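Probable arabinosyltransferase B (Mycobacterium tuberculosis H37Rv, PDB 7BVF) polymerises arabinose into the arabinan of arabinogalactan, acting as a membrane-embedded arabinosyltransferase in mycobacterial cell-wall synthesis. Local coordinates at residues R540-I545 and L635-C639; C549-A553 and M606-T610; V118-V123 and S134-V140; W58-G62 and P1074-L1078. One frame throughout, in Å; residues are numbered along the deposited sequence.

Contact 1. Residues R540-I545 and L635-C639; sequences RFGFLI and LLALC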
loop_
_atom_site.group_PDB
_atom_site.type_symbol
_atom_site.label_atom_id
_atom_site.label_comp_id
_atom_site.label_asym_id
_atom_site.label_seq_id
_atom_site.Cartn_x
_atom_site.Cartn_y
_atom_site.Cartn_z
ATOM N N ARG A 540 -18.127 -1.157 -7.418
ATOM C CA ARG A 540 -17.330 -0.688 -8.543
ATOM C C ARG A 540 -18.195 -0.264 -9.718
ATOM O O ARG A 540 -17.869 0.710 -10.407
ATOM C CB ARG A 540 -16.370 -1.782 -9.008
ATOM C CG ARG A 540 -15.273 -2.132 -8.044
ATOM C CD ARG A 540 -14.261 -3.015 -8.731
ATOM N NE ARG A 540 -13.378 -3.684 -7.788
ATOM C CZ ARG A 540 -12.323 -4.400 -8.146
ATOM N NH1 ARG A 540 -11.569 -4.977 -7.227
ATOM N NH2 ARG A 540 -12.016 -4.536 -9.425
ATOM N N PHE A 541 -19.291 -0.989 -9.950
ATOM C CA PHE A 541 -20.092 -0.791 -11.150
ATOM C C PHE A 541 -20.691 0.605 -11.198
ATOM O O PHE A 541 -20.693 1.251 -12.253
ATOM C CB PHE A 541 -21.190 -1.848 -11.214
ATOM C CG PHE A 541 -22.018 -1.787 -12.460
ATOM C CD1 PHE A 541 -21.577 -2.379 -13.629
ATOM C CD2 PHE A 541 -23.240 -1.142 -12.463
ATOM C CE1 PHE A 541 -22.336 -2.326 -14.776
ATOM C CE2 PHE A 541 -24.002 -1.084 -13.605
ATOM C CZ PHE A 541 -23.550 -1.678 -14.764
ATOM N N GLY A 542 -21.207 1.089 -10.066
ATOM C CA GLY A 542 -21.862 2.386 -10.057
ATOM C C GLY A 542 -20.963 3.506 -10.541
ATOM O O GLY A 542 -21.414 4.423 -11.228
ATOM N N PHE A 543 -19.676 3.443 -10.199
ATOM C CA PHE A 543 -18.747 4.486 -10.616
ATOM C C PHE A 543 -18.179 4.216 -12.003
ATOM O O PHE A 543 -17.961 5.155 -12.781
ATOM C CB PHE A 543 -17.617 4.617 -9.598
ATOM C CG PHE A 543 -16.535 5.565 -10.017
ATOM C CD1 PHE A 543 -16.764 6.928 -10.048
ATOM C CD2 PHE A 543 -15.287 5.094 -10.384
ATOM C CE1 PHE A 543 -15.772 7.801 -10.438
ATOM C CE2 PHE A 543 -14.292 5.963 -10.774
ATOM C CZ PHE A 543 -14.535 7.318 -10.800
ATOM N N LEU A 544 -17.929 2.948 -12.337
ATOM C CA LEU A 544 -17.322 2.648 -13.627
ATOM C C LEU A 544 -18.285 2.933 -14.772
ATOM O O LEU A 544 -17.881 3.477 -15.809
ATOM C CB LEU A 544 -16.853 1.196 -13.662
ATOM C CG LEU A 544 -15.673 0.837 -12.757
ATOM C CD1 LEU A 544 -15.098 -0.511 -13.139
ATOM C CD2 LEU A 544 -14.603 1.909 -12.808
ATOM N N ILE A 545 -19.563 2.576 -14.609
ATOM C CA ILE A 545 -20.539 2.841 -15.656
ATOM C C ILE A 545 -20.777 4.331 -15.834
ATOM O O ILE A 545 -21.227 4.757 -16.899
ATOM C CB ILE A 545 -21.861 2.108 -15.363
ATOM C CG1 ILE A 545 -22.656 1.903 -16.650
ATOM C CG2 ILE A 545 -22.691 2.876 -14.360
ATOM C CD1 ILE A 545 -22.016 0.941 -17.613
ATOM N N LEU A 635 -15.022 -3.275 -19.245
ATOM C CA LEU A 635 -15.441 -2.725 -17.961
ATOM C C LEU A 635 -16.095 -3.790 -17.092
ATOM O O LEU A 635 -15.856 -3.846 -15.882
ATOM C CB LEU A 635 -16.388 -1.549 -18.197
ATOM C CG LEU A 635 -17.132 -0.898 -17.037
ATOM C CD1 LEU A 635 -17.151 0.596 -17.257
ATOM C CD2 LEU A 635 -18.551 -1.423 -16.928
ATOM N N LEU A 636 -16.919 -4.651 -17.691
ATOM C CA LEU A 636 -17.534 -5.734 -16.926
ATOM C C LEU A 636 -16.487 -6.710 -16.405
ATOM O O LEU A 636 -16.550 -7.144 -15.247
ATOM C CB LEU A 636 -18.554 -6.472 -17.785
ATOM C CG LEU A 636 -19.988 -5.963 -17.768
ATOM C CD1 LEU A 636 -20.852 -6.846 -18.637
ATOM C CD2 LEU A 636 -20.506 -5.942 -16.355
ATOM N N ALA A 637 -15.524 -7.081 -17.251
ATOM C CA ALA A 637 -14.464 -7.984 -16.817
ATOM C C ALA A 637 -13.654 -7.389 -15.679
ATOM O O ALA A 637 -13.192 -8.119 -14.798
ATOM C CB ALA A 637 -13.547 -8.321 -17.989
ATOM N N LEU A 638 -13.458 -6.073 -15.684
ATOM C CA LEU A 638 -12.740 -5.433 -14.589
ATOM C C LEU A 638 -13.588 -5.342 -13.329
ATOM O O LEU A 638 -13.052 -5.408 -12.219
ATOM C CB LEU A 638 -12.278 -4.041 -15.017
ATOM C CG LEU A 638 -11.231 -3.328 -14.165
ATOM C CD1 LEU A 638 -10.378 -2.456 -15.055
ATOM C CD2 LEU A 638 -11.881 -2.487 -13.086
ATOM N N CYS A 639 -14.903 -5.190 -13.479
ATOM C CA CYS A 639 -15.786 -5.058 -12.326
ATOM C C CYS A 639 -15.995 -6.386 -11.608
ATOM O O CYS A 639 -16.099 -6.416 -10.379
ATOM C CB CYS A 639 -17.127 -4.479 -12.771
ATOM S SG CYS A 639 -18.325 -4.258 -11.454
#

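Contact 2. Residues C549-A553 and M606-T610; sequences CLFTA and MAALT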
loop_
_atom_site.group_PDB
_atom_site.type_symbol
_atom_site.label_atom_id
_atom_site.label_comp_id
_atom_site.label_asym_id
_atom_site.label_seq_id
_atom_site.Cartn_x
_atom_site.Cartn_y
_atom_site.Cartn_z
ATOM N N CYS A 549 -19.419 6.360 -19.589
ATOM C CA CYS A 549 -20.327 7.193 -20.367
ATOM C C CYS A 549 -19.870 8.646 -20.395
ATOM O O CYS A 549 -19.946 9.304 -21.441
ATOM C CB CYS A 549 -21.743 7.082 -19.812
ATOM S SG CYS A 549 -22.352 5.390 -19.675
ATOM N N LEU A 550 -19.390 9.164 -19.262
ATOM C CA LEU A 550 -18.906 10.537 -19.234
ATOM C C LEU A 550 -17.748 10.736 -20.199
ATOM O O LEU A 550 -17.670 11.762 -20.881
ATOM C CB LEU A 550 -18.485 10.919 -17.818
ATOM C CG LEU A 550 -17.661 12.198 -17.688
ATOM C CD1 LEU A 550 -18.550 13.412 -17.831
ATOM C CD2 LEU A 550 -16.920 12.224 -16.367
ATOM N N PHE A 551 -16.840 9.764 -20.278
ATOM C CA PHE A 551 -15.680 9.925 -21.142
ATOM C C PHE A 551 -15.970 9.601 -22.598
ATOM O O PHE A 551 -15.230 10.061 -23.470
ATOM C CB PHE A 551 -14.525 9.064 -20.639
ATOM C CG PHE A 551 -13.797 9.664 -19.475
ATOM C CD1 PHE A 551 -13.388 10.983 -19.509
ATOM C CD2 PHE A 551 -13.535 8.917 -18.342
ATOM C CE1 PHE A 551 -12.727 11.542 -18.440
ATOM C CE2 PHE A 551 -12.873 9.472 -17.270
ATOM C CZ PHE A 551 -12.469 10.784 -17.318
ATOM N N THR A 552 -17.016 8.830 -22.893
ATOM C CA THR A 552 -17.336 8.575 -24.290
ATOM C C THR A 552 -18.297 9.595 -24.880
ATOM O O THR A 552 -18.394 9.687 -26.106
ATOM C CB THR A 552 -17.931 7.178 -24.476
ATOM O OG1 THR A 552 -18.180 6.956 -25.867
ATOM C CG2 THR A 552 -19.244 7.067 -23.754
ATOM N N ALA A 553 -19.014 10.357 -24.052
ATOM C CA ALA A 553 -19.844 11.425 -24.601
ATOM C C ALA A 553 -19.017 12.639 -25.001
ATOM O O ALA A 553 -19.377 13.350 -25.945
ATOM C CB ALA A 553 -20.917 11.831 -23.595
ATOM N N MET A 606 -26.409 10.891 -17.224
ATOM C CA MET A 606 -25.371 10.766 -18.240
ATOM C C MET A 606 -25.535 9.493 -19.057
ATOM O O MET A 606 -25.224 9.483 -20.255
ATOM C CB MET A 606 -23.993 10.788 -17.583
ATOM C CG MET A 606 -22.880 11.217 -18.503
ATOM S SD MET A 606 -22.876 12.990 -18.789
ATOM C CE MET A 606 -22.201 13.043 -20.438
ATOM N N ALA A 607 -26.013 8.417 -18.431
ATOM C CA ALA A 607 -26.248 7.183 -19.170
ATOM C C ALA A 607 -27.370 7.352 -20.184
ATOM O O ALA A 607 -27.302 6.806 -21.291
ATOM C CB ALA A 607 -26.568 6.048 -18.208
ATOM N N ALA A 608 -28.403 8.116 -19.832
ATOM C CA ALA A 608 -29.505 8.345 -20.758
ATOM C C ALA A 608 -29.074 9.181 -21.953
ATOM O O ALA A 608 -29.672 9.074 -23.027
ATOM C CB ALA A 608 -30.666 9.020 -20.034
ATOM N N LEU A 609 -28.053 10.019 -21.787
ATOM C CA LEU A 609 -27.542 10.815 -22.898
ATOM C C LEU A 609 -26.598 10.003 -23.772
ATOM O O LEU A 609 -26.643 10.100 -25.005
ATOM C CB LEU A 609 -26.835 12.058 -22.362
ATOM C CG LEU A 609 -26.116 12.963 -23.361
ATOM C CD1 LEU A 609 -27.113 13.811 -24.127
ATOM C CD2 LEU A 609 -25.093 13.832 -22.653
ATOM N N THR A 610 -25.739 9.194 -23.153
ATOM C CA THR A 610 -24.850 8.342 -23.934
ATOM C C THR A 610 -25.634 7.308 -24.735
ATOM O O THR A 610 -25.262 6.984 -25.867
ATOM C CB THR A 610 -23.839 7.659 -23.022
ATOM O OG1 THR A 610 -23.080 8.655 -22.331
ATOM C CG2 THR A 610 -22.899 6.797 -23.829
#

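Contact 3. Residues V118-V123 and S134-V140; sequences VSAQRV and SVPREQV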
loop_
_atom_site.group_PDB
_atom_site.type_symbol
_atom_site.label_atom_id
_atom_site.label_comp_id
_atom_site.label_asym_id
_atom_site.label_seq_id
_atom_site.Cartn_x
_atom_site.Cartn_y
_atom_site.Cartn_z
ATOM N N VAL A 118 3.026 7.675 49.717
ATOM C CA VAL A 118 3.628 7.943 51.021
ATOM C C VAL A 118 4.503 6.765 51.437
ATOM O O VAL A 118 4.463 6.328 52.592
ATOM C CB VAL A 118 2.551 8.245 52.082
ATOM C CG1 VAL A 118 3.171 8.846 53.333
ATOM C CG2 VAL A 118 1.514 9.189 51.522
ATOM N N SER A 119 5.253 6.207 50.488
ATOM C CA SER A 119 5.873 4.903 50.687
ATOM C C SER A 119 6.773 4.897 51.921
ATOM O O SER A 119 7.194 5.940 52.428
ATOM C CB SER A 119 6.683 4.499 49.457
ATOM O OG SER A 119 7.813 5.334 49.295
ATOM N N ALA A 120 7.086 3.686 52.385
ATOM C CA ALA A 120 7.709 3.476 53.689
ATOM C C ALA A 120 9.046 4.187 53.851
ATOM O O ALA A 120 9.581 4.207 54.963
ATOM C CB ALA A 120 7.896 1.981 53.938
ATOM N N GLN A 121 9.597 4.767 52.788
ATOM C CA GLN A 121 10.847 5.499 52.882
ATOM C C GLN A 121 10.725 6.972 52.516
ATOM O O GLN A 121 11.595 7.756 52.910
ATOM C CB GLN A 121 11.913 4.843 51.985
ATOM C CG GLN A 121 13.317 5.413 52.125
ATOM C CD GLN A 121 13.934 5.120 53.479
ATOM O OE1 GLN A 121 13.809 4.015 54.004
ATOM N NE2 GLN A 121 14.603 6.115 54.052
ATOM N N ARG A 122 9.663 7.378 51.823
ATOM C CA ARG A 122 9.601 8.747 51.331
ATOM C C ARG A 122 8.186 9.079 50.879
ATOM O O ARG A 122 7.430 8.198 50.456
ATOM C CB ARG A 122 10.576 8.955 50.169
ATOM C CG ARG A 122 10.274 8.077 48.977
ATOM C CD ARG A 122 11.346 8.181 47.914
ATOM N NE ARG A 122 11.051 7.314 46.778
ATOM C CZ ARG A 122 11.365 6.024 46.720
ATOM N NH1 ARG A 122 11.991 5.444 47.734
ATOM N NH2 ARG A 122 11.055 5.312 45.647
ATOM N N VAL A 123 7.851 10.366 50.965
ATOM C CA VAL A 123 6.635 10.917 50.385
ATOM C C VAL A 123 6.986 11.470 49.014
ATOM O O VAL A 123 8.060 12.047 48.830
ATOM C CB VAL A 123 6.048 12.014 51.289
ATOM C CG1 VAL A 123 4.737 12.519 50.733
ATOM C CG2 VAL A 123 5.871 11.498 52.700
ATOM N N SER A 134 9.595 14.946 45.676
ATOM C CA SER A 134 9.887 13.815 46.547
ATOM C C SER A 134 10.673 14.309 47.751
ATOM O O SER A 134 11.630 15.072 47.594
ATOM C CB SER A 134 10.677 12.733 45.806
ATOM O OG SER A 134 11.361 11.892 46.716
ATOM N N VAL A 135 10.266 13.879 48.940
ATOM C CA VAL A 135 10.893 14.287 50.195
ATOM C C VAL A 135 10.968 13.084 51.129
ATOM O O VAL A 135 9.978 12.351 51.271
ATOM C CB VAL A 135 10.124 15.448 50.846
ATOM C CG1 VAL A 135 10.609 15.684 52.258
ATOM C CG2 VAL A 135 10.284 16.711 50.034
ATOM N N PRO A 136 12.109 12.834 51.773
ATOM C CA PRO A 136 12.179 11.750 52.760
ATOM C C PRO A 136 11.126 11.907 53.846
ATOM O O PRO A 136 10.775 13.016 54.251
ATOM C CB PRO A 136 13.597 11.879 53.333
ATOM C CG PRO A 136 14.098 13.217 52.874
ATOM C CD PRO A 136 13.415 13.480 51.577
ATOM N N ARG A 137 10.624 10.766 54.322
ATOM C CA ARG A 137 9.462 10.778 55.203
ATOM C C ARG A 137 9.803 11.288 56.596
ATOM O O ARG A 137 8.964 11.929 57.240
ATOM C CB ARG A 137 8.852 9.383 55.287
ATOM C CG ARG A 137 7.545 9.347 56.048
ATOM C CD ARG A 137 6.906 7.977 56.013
ATOM N NE ARG A 137 5.686 7.946 56.811
ATOM C CZ ARG A 137 4.924 6.871 56.963
ATOM N NH1 ARG A 137 5.255 5.736 56.366
ATOM N NH2 ARG A 137 3.829 6.932 57.707
ATOM N N GLU A 138 11.014 11.014 57.084
ATOM C CA GLU A 138 11.400 11.489 58.405
ATOM C C GLU A 138 11.517 13.004 58.474
ATOM O O GLU A 138 11.680 13.545 59.573
ATOM C CB GLU A 138 12.723 10.852 58.836
ATOM C CG GLU A 138 13.929 11.308 58.033
ATOM C CD GLU A 138 14.170 10.456 56.802
ATOM O OE1 GLU A 138 13.270 9.677 56.428
ATOM O OE2 GLU A 138 15.261 10.571 56.205
ATOM N N GLN A 139 11.441 13.698 57.339
ATOM C CA GLN A 139 11.425 15.153 57.333
ATOM C C GLN A 139 10.007 15.708 57.372
ATOM O O GLN A 139 9.743 16.672 58.097
ATOM C CB GLN A 139 12.163 15.684 56.104
ATOM C CG GLN A 139 12.600 17.128 56.238
ATOM C CD GLN A 139 13.412 17.606 55.055
ATOM O OE1 GLN A 139 13.602 16.876 54.083
ATOM N NE2 GLN A 139 13.892 18.840 55.128
ATOM N N VAL A 140 9.085 15.118 56.607
ATOM C CA VAL A 140 7.700 15.569 56.666
ATOM C C VAL A 140 7.067 15.171 57.989
ATOM O O VAL A 140 6.128 15.827 58.456
ATOM C CB VAL A 140 6.889 15.032 55.472
ATOM C CG1 VAL A 140 7.601 15.330 54.172
ATOM C CG2 VAL A 140 6.637 13.546 55.617
#

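Contact 4. Residues W58-G62 and P1074-L1078; sequences WPQRG and PPAQL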
loop_
_atom_site.group_PDB
_atom_site.type_symbol
_atom_site.label_atom_id
_atom_site.label_comp_id
_atom_site.label_asym_id
_atom_site.label_seq_id
_atom_site.Cartn_x
_atom_site.Cartn_y
_atom_site.Cartn_z
ATOM N N TRP A 58 -14.014 16.273 46.728
ATOM C CA TRP A 58 -14.027 15.156 47.678
ATOM C C TRP A 58 -13.454 15.640 49.020
ATOM O O TRP A 58 -12.976 16.760 49.085
ATOM C CB TRP A 58 -13.255 14.070 46.962
ATOM C CG TRP A 58 -12.901 12.846 47.716
ATOM C CD1 TRP A 58 -13.623 11.708 47.807
ATOM C CD2 TRP A 58 -11.675 12.609 48.409
ATOM N NE1 TRP A 58 -12.938 10.788 48.535
ATOM C CE2 TRP A 58 -11.746 11.313 48.920
ATOM C CE3 TRP A 58 -10.538 13.371 48.664
ATOM C CZ2 TRP A 58 -10.722 10.760 49.665
ATOM C CZ3 TRP A 58 -9.514 12.823 49.387
ATOM C CH2 TRP A 58 -9.617 11.538 49.886
ATOM N N PRO A 59 -13.486 14.901 50.146
ATOM C CA PRO A 59 -14.636 14.263 50.793
ATOM C C PRO A 59 -15.996 13.779 50.250
ATOM O O PRO A 59 -16.029 12.559 50.129
ATOM C CB PRO A 59 -14.566 15.056 52.075
ATOM C CG PRO A 59 -13.128 14.820 52.424
ATOM C CD PRO A 59 -12.412 14.779 51.094
ATOM N N GLN A 60 -17.021 14.637 50.090
ATOM C CA GLN A 60 -18.423 14.431 49.564
ATOM C C GLN A 60 -19.449 14.435 50.702
ATOM O O GLN A 60 -20.207 15.397 50.804
ATOM C CB GLN A 60 -18.774 13.199 48.722
ATOM C CG GLN A 60 -18.058 13.030 47.401
ATOM C CD GLN A 60 -18.330 14.211 46.536
ATOM O OE1 GLN A 60 -18.834 15.196 47.003
ATOM N NE2 GLN A 60 -17.973 14.140 45.283
ATOM N N ARG A 61 -19.585 13.319 51.404
ATOM C CA ARG A 61 -20.453 13.176 52.563
ATOM C C ARG A 61 -19.693 13.285 53.875
ATOM O O ARG A 61 -20.255 12.982 54.932
ATOM C CB ARG A 61 -21.199 11.842 52.502
ATOM C CG ARG A 61 -22.522 11.894 51.751
ATOM C CD ARG A 61 -22.323 11.724 50.254
ATOM N NE ARG A 61 -21.791 10.408 49.915
ATOM C CZ ARG A 61 -21.399 10.050 48.695
ATOM N NH1 ARG A 61 -21.481 10.912 47.691
ATOM N NH2 ARG A 61 -20.927 8.831 48.478
ATOM N N GLY A 62 -18.436 13.716 53.832
ATOM C CA GLY A 62 -17.607 13.737 55.017
ATOM C C GLY A 62 -17.340 12.344 55.543
ATOM O O GLY A 62 -17.504 12.085 56.738
ATOM N N PRO A 1074 -18.840 4.613 44.892
ATOM C CA PRO A 1074 -20.103 5.128 44.363
ATOM C C PRO A 1074 -19.869 6.373 43.529
ATOM O O PRO A 1074 -18.840 7.041 43.685
ATOM C CB PRO A 1074 -20.902 5.450 45.631
ATOM C CG PRO A 1074 -19.860 5.800 46.626
ATOM C CD PRO A 1074 -18.658 4.947 46.313
ATOM N N PRO A 1075 -20.792 6.717 42.633
ATOM C CA PRO A 1075 -20.630 7.944 41.847
ATOM C C PRO A 1075 -20.627 9.178 42.737
ATOM O O PRO A 1075 -20.932 9.132 43.929
ATOM C CB PRO A 1075 -21.836 7.929 40.901
ATOM C CG PRO A 1075 -22.803 6.987 41.517
ATOM C CD PRO A 1075 -21.982 5.958 42.222
ATOM N N ALA A 1076 -20.275 10.305 42.129
ATOM C CA ALA A 1076 -20.055 11.550 42.847
ATOM C C ALA A 1076 -21.200 12.532 42.635
ATOM O O ALA A 1076 -21.969 12.435 41.678
ATOM C CB ALA A 1076 -18.739 12.191 42.405
ATOM N N GLN A 1077 -21.304 13.483 43.559
ATOM C CA GLN A 1077 -22.182 14.633 43.410
ATOM C C GLN A 1077 -21.406 15.758 42.740
ATOM O O GLN A 1077 -20.226 15.970 43.030
ATOM C CB GLN A 1077 -22.714 15.082 44.768
ATOM C CG GLN A 1077 -23.233 13.942 45.619
ATOM C CD GLN A 1077 -23.360 14.318 47.079
ATOM O OE1 GLN A 1077 -22.995 15.421 47.482
ATOM N NE2 GLN A 1077 -23.882 13.399 47.879
ATOM N N LEU A 1078 -22.073 16.489 41.846
ATOM C CA LEU A 1078 -21.356 17.223 40.816
ATOM C C LEU A 1078 -21.284 18.732 41.005
ATOM O O LEU A 1078 -20.534 19.376 40.268
ATOM C CB LEU A 1078 -21.966 16.928 39.442
ATOM C CG LEU A 1078 -20.924 16.862 38.329
ATOM C CD1 LEU A 1078 -19.841 15.869 38.697
ATOM C CD2 LEU A 1078 -21.566 16.501 37.007
#

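Contact 1. Residues R540-I545 and L635-C639
L544 packs tightly with L635 and L638 in an antiparallel pair of transmembrane helices, 537-559 and 622-639, in the GT-C membrane domain. The local axes approach to 10.2 Å and run at 153° to each other; the backbones come nearest at R540 and C639. L635 lays its CD1 branch against the backbone and CB of L544, with CD1 3.7 Å from L544 CB. L544 also sends CD1 to L638 CD2, 3.8 Å away, and these two side chains cross at about a right angle.

The tip of the F541 ring and the end of I545 are held more loosely. Here F541 CE1 lies 4.3 Å from L636 CD2, and I545 CD1 is as far from L635 CD2. Helix 706-727 shares the covering of F541 and L636, through V710 and M714. The L638 side chain is about 8 Å from a bound cardiolipin, and A637 and L638 also pack on aromatic side chains of another protein chain. At R540 the arginine's extended chain crosses L638. Close by, C639 points its thiol away from its own backbone N (chi1 180°), which sets SG at the edge of the F541 ring, near its plane, and 3.8 Å from F541 CB.

Contact 2. Residues C549-A553 and M606-T610
M606 opens the second segment by reaching across to A553 and L550. Its chain leaves with CG anti to the backbone N and then bends at chi2 (76°), which turns the thioether along the partner helix instead of straight past it. The terminal methyl CE ends 3.6 Å from A553 CB, while CG lies over the backbone of L550, 4.1 Å from L550 CA. M606 also packs on M575 and I578 of helix 570-584, and L550 leans on the same helix at I578 and F579.

One residue on, A607 presents little more than its backbone: C549 SG sits 4.3 Å from A607 CA, and the methyl group turns away to V390 of helix 381-395.

T610 closes the walk one turn later and faces C549 directly; their CA atoms are the nearest pair between the segments, 5.9 Å apart. Its hydroxyl bonds back to M606 O at 3.1 Å from OG1, coming in tilted 34° from the carbonyl plane. T610 N bonds to the same oxygen from the opposite face, so M606 O is gripped by two donors. The same OG1 also packs across the contact, 3.3 Å from C549 CB, while CG2 meets T552 CG2 at 3.7 Å.

With local axes 9.3 Å apart and crossing at 40°, helices 537-559 and 603-613 touch mostly through small residues, alanine, cysteine and threonine, joined by a leucine and one bent methionine; such small-residue packing is common between membrane-spanning helices, here within the GT-C domain.

Contact 3. Residues V118-V123 and S134-V140
V123 and V135 form the hydrogen-bonded antiparallel pair at one end of a beta hairpin made by strands 122-126 and 131-136. V123 N donates to V135 O and V135 N donates to V123 O, both at 2.9 Å. The second bond is the straighter, 173° at the hydrogen, and the first is more bent at 145°. Next along comes the non-hydrogen-bonded pair R122 and P136, whose side chains diverge. Beyond it R137 N makes a weak bond to Q121 O, 3.5 Å long, just where the second strand gives way to a short helix with P136 at its N-cap position.

Side chains fill in behind the backbone. V123 and V140 touch through their CG2 methyls at 3.6 Å, which brings helix 137-140 against the V123 side of the strand. R137 sets CG anti to its backbone N (chi1 -173°) and runs on extended to NE alongside the 118-121 backbone, and V118 CG1 lies over one face of its guanidinium. R122 holds CB against V135 O but carries its charged end away, where NH2 bonds the backbone of another protein chain.

Behind this first shell lies a type I turn from S119 to R122, closed by R122 N to S119 O and braced by S119 OG, which donates to R122 O in the carbonyl plane at 3.1 Å.

Farther out, R137 NH2 has a weak bond to P92 O and V135 packs on F161. Beside the hairpin, V118 and V140 both pack against V88 of helix 85-89.

Contact 4. Residues W58-G62 and P1074-L1078
R61 and Q1077 cross obliquely, with guanidinium and amide planes 40° apart, so the two flat groups neither stack nor lie coplanar. The arginine gets there by curling: bends at chi2 and chi3 swing its end round toward the 1074-1078 loop. Q1077 NE2 comes up at the edge of the guanidinium, near its plane, 3.5 Å from R61 NH1, and stands 3.3 Å from the aliphatic R61 CD. On the other side of the guanidinium, also in its plane, P1074 CG lies 3.7 Å from R61 NH2; arginine and proline slide past each other in opposite directions.

Q60 and Q1077 also pass in opposite directions, their amide planes 43° apart. A bend at chi2 in Q60 brings its amide nitrogen to A1076, with NE2 3.6 Å from A1076 CB and 3.7 Å from Q1077 O. The two OE1 atoms of Q60 and Q1077 come no nearer than 4.2 Å. On its own side Q60 also rests on V67.

The two loops are placed by their neighbours. W58 bonds through NE1 to G65 O, and L1078 makes backbone hydrogen bonds to M55, where strand 1080-1084 joins the edge of the sheet beside strand 49-56.

The chemistry is that of a surface contact between the concanavalin-like region and the C-terminal region. R61 NH1 and Q1077 NE2 are two donors side by side, and Q60 NE2 is near Q1077 O without a bond being assigned. With no directional bond between the segments, the contact probably rests on van der Waals packing and has little directional specificity.

From the N terminus, the chain first passes 58-62, which waits for its partner until 1074-1078, so contact 4 closes a loop of about a thousand residues and ties the concanavalin-like region to the C-terminal one. Contact 3 closes early inside that loop, a local hairpin whose centre is 29 Å from that of contact 4. The membrane domain follows. Helix 537-559 supplies the first halves of contacts 1 and 2; contact 2 closes first, on helix 603-613, and is nested within contact 1, which closes on helix 622-639. None of the loops cross. Contacts 1 and 2 lie on the opposite side of the chain's centre from contacts 3 and 4.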